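Local coordinates for protein SM80.1 Vicilin (Solanum melongena, PDB 5VF5) that probably serves as a 7S seed storage globulin of the bicupin family and carries a copper ion in its C-terminal cupin barrel, at residues I169-L172 against F173-Q176; F211-M214 against K215-P218; F373-G377 against R378-E382. All blocks are in the same frame, centred on the assembly; numbering follows the deposited sequence. Where two conformers were deposited one is given.

Overall arrangement
The three contacts are local clusters, each formed within one continuous run of chain, and they mark out the elongated bicupin plan. Contact 1 closes helix 166-172 of the N-terminal half, and contact 3 opens helix 377-385 of the C-terminal half; both sit in helical extensions, on opposite sides of the chain's centre, with centres about 77 Å apart. Contact 2 lies between them in sequence and nearer the middle, in the loop leading into strand 220-222; its centre is about 46 Å from that of contact 1 and about 40 Å from that of contact 3. None includes the copper ligands C281, H283 and H325, which belong to the second barrel.

Contact 1 of 3, residues I169-L172 against F173-Q176; sequences IERL and FRQQ
I169 runs alongside F173, pointing the same way, and I169 CD1 meets F173 CE2 at 3.9 Å. L172 reaches the same ring differently: in the modelled one of its two conformers it lays its CD2 methyl over one face, 4.0 Å from the centroid of the F173 ring and 20° off the normal, a CH-pi contact displaced toward the rim. On the polar side, the meeting point is R171 O. Q175 NE2 donates to R171 O over 3.0 Å, and the backbone N of R174 donates to it over 3.0 Å as well. The two donors arrive from opposite faces of the carbonyl plane, so one oxygen is gripped from above and below. Q175 can do this because its chain folds back at chi2 (-53°), which also brings Q175 NE2 to 3.4 Å from R171 CG.

These contacts belong to the C-terminal end of helix 166-172, in the helical extension of the N-terminal cupin half, between strand 120-128 and strand 181-183. F173 has left helical geometry, and its N makes only weak bonds to I169 O and E170 O; R174 N, three residues on, bonds R171 O, while Q175 adds a side-chain bond to the same carbonyl of the last helical turn. A water bridges the exit from the helix, donating to L172 O and accepting from Q176 N.

R174 doubles back over the helix, one face of its guanidinium lying against R171 CA. Further out, Y150 stacks on the F173 ring, R151 NH1 bonds F173 O, and L158 and F162 of helix 155-162 pack against I169.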
# COMPACT_ATOMS: atom_id res chain seq x y z
N ILE A 169 -23.34 33.14 -2.48
CA ILE A 169 -22.31 32.25 -1.99
C ILE A 169 -22.93 30.98 -1.35
O ILE A 169 -22.48 29.83 -1.61
CB ILE A 169 -21.26 33.04 -1.14
CG1 ILE A 169 -20.00 32.21 -0.93
CG2 ILE A 169 -21.81 33.46 0.20
CD1 ILE A 169 -19.18 31.98 -2.18
N GLU A 170 -24.02 31.13 -0.60
CA GLU A 170 -24.67 29.95 -0.02
C GLU A 170 -25.21 29.04 -1.13
O GLU A 170 -25.05 27.82 -1.05
CB GLU A 170 -25.75 30.35 0.99
CG GLU A 170 -25.13 30.91 2.27
CD GLU A 170 -26.05 30.90 3.46
OE1 GLU A 170 -25.71 30.21 4.45
OE2 GLU A 170 -27.08 31.62 3.45
N ARG A 171 -25.75 29.63 -2.20
CA ARG A 171 -26.21 28.86 -3.36
C ARG A 171 -25.10 28.06 -4.02
O ARG A 171 -25.30 26.92 -4.39
CB ARG A 171 -26.86 29.79 -4.41
CG ARG A 171 -27.71 29.06 -5.43
CD ARG A 171 -28.43 30.01 -6.40
NE ARG A 171 -27.76 30.05 -7.71
CZ ARG A 171 -27.92 29.16 -8.70
NH1 ARG A 171 -28.74 28.12 -8.59
NH2 ARG A 171 -27.23 29.32 -9.83
N LEU A 172 -23.90 28.65 -4.15
CA LEU A 172 -22.73 27.98 -4.73
C LEU A 172 -22.49 26.67 -4.03
O LEU A 172 -22.20 25.65 -4.65
CB LEU A 172 -21.49 28.88 -4.62
CG LEU A 172 -20.11 28.24 -4.90
CD1 LEU A 172 -19.99 27.90 -6.37
CD2 LEU A 172 -18.95 29.12 -4.45
N PHE A 173 -22.58 26.71 -2.71
CA PHE A 173 -22.25 25.57 -1.87
C PHE A 173 -23.39 24.60 -1.66
O PHE A 173 -23.24 23.70 -0.87
CB PHE A 173 -21.61 26.01 -0.56
CG PHE A 173 -20.25 26.62 -0.74
CD1 PHE A 173 -19.21 25.87 -1.24
CD2 PHE A 173 -20.02 27.94 -0.42
CE1 PHE A 173 -17.97 26.45 -1.43
CE2 PHE A 173 -18.79 28.50 -0.57
CZ PHE A 173 -17.76 27.77 -1.11
N ARG A 174 -24.49 24.78 -2.40
CA ARG A 174 -25.65 23.84 -2.42
C ARG A 174 -25.84 23.12 -3.75
O ARG A 174 -26.67 22.23 -3.85
CB ARG A 174 -26.99 24.59 -2.14
CG ARG A 174 -27.22 25.16 -0.76
CD ARG A 174 -28.72 25.47 -0.57
NE ARG A 174 -29.30 26.37 -1.58
CZ ARG A 174 -29.32 27.71 -1.52
NH1 ARG A 174 -28.77 28.36 -0.49
NH2 ARG A 174 -29.90 28.41 -2.51
N GLN A 175 -25.10 23.49 -4.79
CA GLN A 175 -25.39 22.98 -6.13
C GLN A 175 -24.96 21.53 -6.32
O GLN A 175 -25.62 20.80 -7.06
CB GLN A 175 -24.72 23.83 -7.20
CG GLN A 175 -25.21 25.26 -7.22
CD GLN A 175 -26.72 25.33 -7.30
OE1 GLN A 175 -27.30 24.89 -8.31
NE2 GLN A 175 -27.38 25.82 -6.22
N GLN A 176 -23.81 21.13 -5.74
CA GLN A 176 -23.28 19.78 -5.94
C GLN A 176 -24.00 18.77 -5.07
O GLN A 176 -23.95 18.87 -3.85
CB GLN A 176 -21.77 19.77 -5.64
CG GLN A 176 -21.09 18.42 -5.89
CD GLN A 176 -21.21 17.98 -7.32
OE1 GLN A 176 -22.17 17.31 -7.69
NE2 GLN A 176 -20.26 18.40 -8.15
O HOH W 1 -21.94 22.95 -4.45

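Contact 2 of 3, residues F211-M214 against K215-P218; sequences FNLM and KERP
L213 and E216 meet across a type I beta turn that runs from L213 to E216, in the loop before strand 220-222 of the second cupin domain. Their side chains cross at a slant, the leucine, in the modelled one of its two conformers, presenting its branch to the carboxylate: L213 CD2 comes to 3.8 Å from E216 OE1, and L213 CG lies 3.9 Å from E216 OE2. The glutamate is stretched out beyond CG, with chi2 at -177°, which carries its carboxylate across the leucine branch. That end is tied down from outside the turn, since E216 OE1 forms a salt bridge with R234, while L213 packs on I228 and A230 of strand 225-230.

The turn itself is closed by E216 N, which donates to L213 O over 3.0 Å. A water bridges the neighbouring backbone, donating to N212 O and accepting from K215 N. Just upstream, N212 forms an Asx turn, its ND2 bonded to D99 OD1 and R97 O. The other end of that amide makes the bond that defines the motif: N212 OD1 accepts from M214 N at 3.0 Å, in the carbonyl plane, with an N-H...O angle of 160°.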
# COMPACT_ATOMS: atom_id res chain seq x y z
N PHE A 211 7.90 8.47 -9.18
CA PHE A 211 8.95 7.61 -9.64
C PHE A 211 8.42 6.21 -9.87
O PHE A 211 7.39 5.84 -9.33
CB PHE A 211 10.15 7.59 -8.67
CG PHE A 211 9.80 7.33 -7.24
CD1 PHE A 211 9.44 8.38 -6.40
CD2 PHE A 211 9.91 6.05 -6.71
CE1 PHE A 211 9.14 8.14 -5.06
CE2 PHE A 211 9.62 5.81 -5.39
CZ PHE A 211 9.26 6.85 -4.56
N ASN A 212 9.17 5.41 -10.61
CA ASN A 212 8.69 4.10 -11.08
C ASN A 212 9.90 3.21 -11.30
O ASN A 212 10.84 3.60 -12.00
CB ASN A 212 7.90 4.31 -12.37
CG ASN A 212 7.13 3.08 -12.82
OD1 ASN A 212 7.71 2.01 -12.95
ND2 ASN A 212 5.80 3.24 -13.10
N LEU A 213 9.91 2.04 -10.65
CA LEU A 213 11.06 1.14 -10.71
C LEU A 213 10.78 -0.10 -11.57
O LEU A 213 11.62 -1.00 -11.60
CB LEU A 213 11.44 0.71 -9.28
CG LEU A 213 12.04 1.76 -8.34
CD1 LEU A 213 11.03 2.78 -7.81
CD2 LEU A 213 12.71 1.08 -7.16
N MET A 214 9.65 -0.11 -12.28
CA MET A 214 9.16 -1.32 -12.98
C MET A 214 10.18 -1.87 -13.96
O MET A 214 10.31 -3.08 -14.11
CB MET A 214 7.86 -1.03 -13.75
CG MET A 214 6.58 -1.12 -12.93
SD MET A 214 5.12 -1.14 -14.01
CE MET A 214 5.35 -2.69 -14.86
N LYS A 215 10.91 -0.97 -14.61
CA LYS A 215 11.89 -1.34 -15.68
C LYS A 215 13.31 -1.68 -15.17
O LYS A 215 14.18 -2.09 -15.95
CB LYS A 215 11.98 -0.24 -16.74
CG LYS A 215 10.71 -0.09 -17.57
CD LYS A 215 10.84 1.06 -18.55
CE LYS A 215 9.85 0.94 -19.70
NZ LYS A 215 10.03 2.05 -20.68
N GLU A 216 13.53 -1.52 -13.88
CA GLU A 216 14.83 -1.79 -13.27
C GLU A 216 15.00 -3.27 -13.04
O GLU A 216 14.01 -4.02 -12.94
CB GLU A 216 14.96 -1.04 -11.94
CG GLU A 216 14.89 0.47 -12.14
CD GLU A 216 15.10 1.25 -10.87
OE1 GLU A 216 15.46 0.66 -9.82
OE2 GLU A 216 14.91 2.48 -10.92
N ARG A 217 16.25 -3.68 -12.88
CA ARG A 217 16.58 -5.05 -12.48
C ARG A 217 16.04 -5.26 -11.05
O ARG A 217 16.13 -4.36 -10.22
CB ARG A 217 18.10 -5.31 -12.56
CG ARG A 217 18.71 -5.09 -13.95
CD ARG A 217 17.92 -5.75 -15.07
NE ARG A 217 17.59 -7.14 -14.76
CZ ARG A 217 16.61 -7.86 -15.31
NH1 ARG A 217 16.43 -9.12 -14.92
NH2 ARG A 217 15.81 -7.34 -16.24
N PRO A 218 15.45 -6.43 -10.78
CA PRO A 218 14.98 -6.65 -9.40
C PRO A 218 16.15 -6.66 -8.39
O PRO A 218 17.27 -7.03 -8.76
CB PRO A 218 14.34 -8.02 -9.45
CG PRO A 218 14.15 -8.36 -10.88
CD PRO A 218 15.04 -7.50 -11.71
O HOH W 2 11.57 1.81 -14.14
O HOH W 3 11.42 -3.85 -11.35
O HOH W 4 12.09 -5.03 -14.48

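Contact 3 of 3, residues F373-G377 against R378-E382; sequences FNMPG and REVEE
M375 meets V380 and E379 at the start of helix 377-385, here in the modelled one of its two conformers. From CB, its CG stands between the backbone N and the carbonyl carbon (chi1 37°), a position that sets M375 CG 3.7 Å from V380 CG2. SD then leads through a bend at chi3 (-76°) to the CE methyl, and M375 CE comes to 3.6 Å from E379 CG and lies nearly as close to E379 CD. The methionine thus crosses the aliphatic stem of the glutamate at about a right angle and touches the valine with its inner part.

V380 is shared: while CG2 meets the methionine, V380 CG1 meets F373 CD2 at 3.8 Å, bringing the last residue of helix 366-373 against the first turn of the next helix. Beside them, E379 runs alongside P376, with E379 OE1 3.7 Å from P376 CD.

Backbone bonds fix this spacing. P376 O accepts from V380 N over 3.1 Å and, weakly, from E379 N; G377 O accepts from E381 N over 2.9 Å. G377 N is hydrogen-bonded to E370 OE1, and E381 makes salt bridges to K369 and R366. Here P376 takes the N-cap position in a short loop joining two consecutive helices, 366-373 and 377-385, in the helical extension of the C-terminal cupin half.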
# COMPACT_ATOMS: atom_id res chain seq x y z
N PHE A 373 22.39 -27.91 15.30
CA PHE A 373 21.45 -28.98 14.99
C PHE A 373 21.83 -30.35 15.52
O PHE A 373 21.13 -31.31 15.25
CB PHE A 373 21.19 -29.04 13.48
CG PHE A 373 20.63 -27.76 12.94
CD1 PHE A 373 19.36 -27.32 13.30
CD2 PHE A 373 21.38 -26.95 12.12
CE1 PHE A 373 18.86 -26.14 12.83
CE2 PHE A 373 20.87 -25.77 11.64
CZ PHE A 373 19.63 -25.35 12.02
N ASN A 374 22.90 -30.42 16.31
CA ASN A 374 23.35 -31.68 16.91
C ASN A 374 23.48 -32.75 15.83
O ASN A 374 22.99 -33.87 15.98
CB ASN A 374 22.39 -32.15 18.02
CG ASN A 374 22.95 -33.31 18.81
OD1 ASN A 374 24.15 -33.52 18.88
ND2 ASN A 374 22.04 -34.10 19.39
N MET A 375 24.17 -32.38 14.75
CA MET A 375 24.50 -33.32 13.70
C MET A 375 25.77 -32.87 13.02
O MET A 375 26.14 -31.71 13.13
CB MET A 375 23.36 -33.57 12.71
CG MET A 375 22.52 -32.40 12.35
SD MET A 375 21.18 -32.94 11.28
CE MET A 375 22.04 -33.17 9.73
N PRO A 376 26.45 -33.79 12.32
CA PRO A 376 27.74 -33.42 11.78
C PRO A 376 27.64 -32.20 10.87
O PRO A 376 26.78 -32.12 10.02
CB PRO A 376 28.17 -34.69 11.03
CG PRO A 376 27.47 -35.81 11.77
CD PRO A 376 26.15 -35.23 12.14
N GLY A 377 28.55 -31.25 11.04
CA GLY A 377 28.53 -30.00 10.31
C GLY A 377 28.50 -30.16 8.82
O GLY A 377 27.76 -29.43 8.13
N ARG A 378 29.28 -31.13 8.29
CA ARG A 378 29.30 -31.36 6.85
C ARG A 378 27.95 -31.85 6.35
O ARG A 378 27.57 -31.55 5.20
CB ARG A 378 30.42 -32.32 6.42
CG ARG A 378 31.81 -31.70 6.57
CD ARG A 378 32.86 -32.60 5.93
NE ARG A 378 34.22 -32.14 6.16
CZ ARG A 378 34.79 -31.11 5.53
NH1 ARG A 378 34.14 -30.39 4.63
NH2 ARG A 378 36.04 -30.81 5.82
N GLU A 379 27.21 -32.57 7.20
CA GLU A 379 25.90 -33.05 6.81
C GLU A 379 24.87 -31.92 6.80
O GLU A 379 24.05 -31.83 5.88
CB GLU A 379 25.45 -34.16 7.75
CG GLU A 379 24.15 -34.80 7.29
CD GLU A 379 23.75 -36.03 8.06
OE1 GLU A 379 24.42 -36.38 9.08
OE2 GLU A 379 22.73 -36.62 7.60
N VAL A 380 24.94 -31.03 7.79
CA VAL A 380 24.09 -29.86 7.78
C VAL A 380 24.35 -29.05 6.53
O VAL A 380 23.41 -28.62 5.84
CB VAL A 380 24.32 -29.00 9.03
CG1 VAL A 380 23.42 -27.76 8.98
CG2 VAL A 380 23.95 -29.75 10.28
N GLU A 381 25.64 -28.85 6.21
CA GLU A 381 26.00 -28.07 5.03
C GLU A 381 25.51 -28.72 3.75
O GLU A 381 25.01 -28.04 2.85
CB GLU A 381 27.50 -27.74 5.01
CG GLU A 381 27.83 -26.75 6.10
CD GLU A 381 29.15 -25.99 5.95
OE1 GLU A 381 30.09 -26.58 5.38
OE2 GLU A 381 29.23 -24.80 6.47
N GLU A 382 25.64 -30.03 3.66
CA GLU A 382 25.12 -30.73 2.49
C GLU A 382 23.62 -30.44 2.31
O GLU A 382 23.18 -30.10 1.19
CB GLU A 382 25.40 -32.23 2.59
CG GLU A 382 24.88 -33.04 1.40
CD GLU A 382 25.17 -34.54 1.49
OE1 GLU A 382 26.22 -34.93 2.03
OE2 GLU A 382 24.34 -35.33 0.99